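Conserved hypothetical protein (Sulfolobus solfataricus, PDB 2FNA) binds ADP and magnesium as an archaeal AAA+ ATPase with a probable C-terminal winged-helix domain; its cellular role is not established. Local coordinates at residues His283-Ala288 and Thr333-Ile338. Numbering follows the deposited sequence.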
loop_
_atom_site.group_PDB
_atom_site.type_symbol
_atom_site.label_atom_id
_atom_site.label_comp_id
_atom_site.label_asym_id
_atom_site.label_seq_id
_atom_site.Cartn_x
_atom_site.Cartn_y
_atom_site.Cartn_z
ATOM N N HIS A 283 -5.164 12.975 10.816
ATOM C CA HIS A 283 -6.601 13.032 10.715
ATOM C C HIS A 283 -7.156 12.106 11.790
ATOM O O HIS A 283 -6.787 10.924 11.864
ATOM C CB HIS A 283 -7.034 12.579 9.318
ATOM C CG HIS A 283 -8.465 12.873 8.990
ATOM N ND1 HIS A 283 -9.089 12.365 7.871
ATOM C CD2 HIS A 283 -9.393 13.627 9.627
ATOM C CE1 HIS A 283 -10.335 12.807 7.824
ATOM N NE2 HIS A 283 -10.549 13.562 8.884
ATOM N N GLY A 284 -8.003 12.661 12.650
ATOM C CA GLY A 284 -8.522 11.928 13.807
ATOM C C GLY A 284 -7.623 11.910 15.045
ATOM O O GLY A 284 -7.987 11.304 16.053
ATOM N N ARG A 285 -6.455 12.556 14.970
ATOM C CA ARG A 285 -5.536 12.665 16.111
ATOM C C ARG A 285 -5.236 14.115 16.383
ATOM O O ARG A 285 -4.128 14.435 16.790
ATOM C CB ARG A 285 -4.201 11.970 15.811
ATOM C CG ARG A 285 -4.315 10.559 15.334
ATOM C CD ARG A 285 -3.043 10.115 14.609
ATOM N NE ARG A 285 -3.324 8.930 13.807
ATOM C CZ ARG A 285 -3.237 7.691 14.261
ATOM N NH1 ARG A 285 -2.892 7.462 15.512
ATOM N NH2 ARG A 285 -3.533 6.682 13.468
ATOM N N GLU A 286 -6.207 14.996 16.154
ATOM C CA GLU A 286 -5.952 16.434 16.248
ATOM C C GLU A 286 -5.523 16.859 17.659
ATOM O O GLU A 286 -4.786 17.834 17.815
ATOM C CB GLU A 286 -7.165 17.238 15.762
ATOM C CG GLU A 286 -6.879 18.729 15.451
ATOM C CD GLU A 286 -5.997 18.966 14.214
ATOM O OE1 GLU A 286 -5.684 18.008 13.457
ATOM O OE2 GLU A 286 -5.615 20.138 14.003
ATOM N N ILE A 287 -5.964 16.116 18.672
ATOM C CA ILE A 287 -5.519 16.350 20.050
ATOM C C ILE A 287 -3.982 16.205 20.205
ATOM O O ILE A 287 -3.332 17.067 20.825
ATOM C CB ILE A 287 -6.293 15.438 21.060
ATOM C CG1 ILE A 287 -6.051 15.871 22.508
ATOM C CG2 ILE A 287 -5.930 13.958 20.886
ATOM C CD1 ILE A 287 -6.729 17.186 22.898
ATOM N N ALA A 288 -3.392 15.160 19.610
ATOM C CA ALA A 288 -1.950 14.876 19.797
ATOM C C ALA A 288 -1.088 15.373 18.624
ATOM O O ALA A 288 0.065 14.964 18.456
ATOM C CB ALA A 288 -1.732 13.393 20.039
ATOM N N THR A 333 4.907 3.627 14.488
ATOM C CA THR A 333 5.474 2.353 14.016
ATOM C C THR A 333 4.453 1.524 13.224
ATOM O O THR A 333 4.795 0.926 12.186
ATOM C CB THR A 333 6.016 1.523 15.178
ATOM O OG1 THR A 333 6.984 2.289 15.895
ATOM C CG2 THR A 333 6.677 0.278 14.693
ATOM N N LYS A 334 3.208 1.479 13.706
ATOM C CA LYS A 334 2.151 0.698 13.033
ATOM C C LYS A 334 1.843 1.255 11.655
ATOM O O LYS A 334 1.456 0.516 10.769
ATOM C CB LYS A 334 0.844 0.715 13.834
ATOM C CG LYS A 334 0.905 0.018 15.173
ATOM C CD LYS A 334 0.340 -1.393 15.119
ATOM C CE LYS A 334 -0.325 -1.740 16.437
ATOM N NZ LYS A 334 -0.488 -3.209 16.537
ATOM N N HIS A 335 1.949 2.576 11.515
ATOM C CA HIS A 335 1.637 3.271 10.290
ATOM C C HIS A 335 2.921 3.489 9.432
ATOM O O HIS A 335 2.864 4.065 8.344
ATOM C CB HIS A 335 0.872 4.576 10.578
ATOM C CG HIS A 335 -0.519 4.358 11.097
ATOM N ND1 HIS A 335 -1.638 4.435 10.287
ATOM C CD2 HIS A 335 -0.972 4.042 12.336
ATOM C CE1 HIS A 335 -2.716 4.187 11.009
ATOM N NE2 HIS A 335 -2.339 3.940 12.249
ATOM N N SER A 336 4.037 2.918 9.885
ATOM C CA SER A 336 5.287 2.819 9.106
ATOM C C SER A 336 5.984 4.175 8.890
ATOM O O SER A 336 6.723 4.367 7.912
ATOM C CB SER A 336 5.034 2.084 7.800
ATOM O OG SER A 336 4.817 0.709 8.057
ATOM N N TRP A 337 5.831 5.082 9.856
ATOM C CA TRP A 337 6.523 6.379 9.798
ATOM C C TRP A 337 7.928 6.233 10.315
ATOM O O TRP A 337 8.877 6.830 9.759
ATOM C CB TRP A 337 5.756 7.458 10.570
ATOM C CG TRP A 337 4.613 7.866 9.799
ATOM C CD1 TRP A 337 3.336 7.405 9.908
ATOM C CD2 TRP A 337 4.629 8.762 8.696
ATOM N NE1 TRP A 337 2.545 8.001 8.966
ATOM C CE2 TRP A 337 3.318 8.828 8.195
ATOM C CE3 TRP A 337 5.625 9.533 8.091
ATOM C CZ2 TRP A 337 2.979 9.633 7.114
ATOM C CZ3 TRP A 337 5.292 10.321 7.024
ATOM C CH2 TRP A 337 3.988 10.372 6.538
ATOM N N ILE A 338 8.047 5.418 11.365
ATOM C CA ILE A 338 9.327 5.077 11.963
ATOM C C ILE A 338 9.523 3.567 12.096
ATOM O O ILE A 338 8.594 2.784 11.910
ATOM C CB ILE A 338 9.494 5.776 13.333
ATOM C CG1 ILE A 338 8.502 5.255 14.388
ATOM C CG2 ILE A 338 9.322 7.292 13.159
ATOM C CD1 ILE A 338 8.625 5.939 15.764
#
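NH2 of the Arg285 guanidinium comes obliquely to NE2 of the His335 imidazole, with the two planes 79° apart. Phe281 lies beside both: the arginine makes a cation-pi contact with its ring, and the histidine packs against it edge-to-face. The setting is consistent with a C-terminal winged helix-turn-helix domain of the MCM type. Arg285 sits in the loop between helices 259-282 and 289-299. His335 follows helix 322-334, just before the short antiparallel strand pair 338-340 and 345-347, which probably forms the wing. The side chains reach toward each other from their own segments. In Arg285, CG lies beside the backbone N and anti to the carbonyl carbon (chi1 -52°), and the chain then runs extended to NE, which carries the guanidinium across to the other segment. NE bonds to the carbonyl O of Phe281, in the last turn of helix 259-282, and NH1 to OE1 of Gln331. These bonds at NE and NH1 help to fix the rotation of the group. On the histidine, ND1 bonds to OE2 of Glu179, a residue of the ATPase part of the chain. This link would probably favour a proton on ND1 and steady the ring. A Schellman motif closes helix 322-334, with Ser336 at positive phi. Its weak Ser336 N to Thr333 O bond measures 3.1 Å. Together the segments bury just 66 Å². This comes from one pair of side chains, with Arg285 NH2 3.6 Å from His335 CE1 and 3.2 Å from His335 NE2.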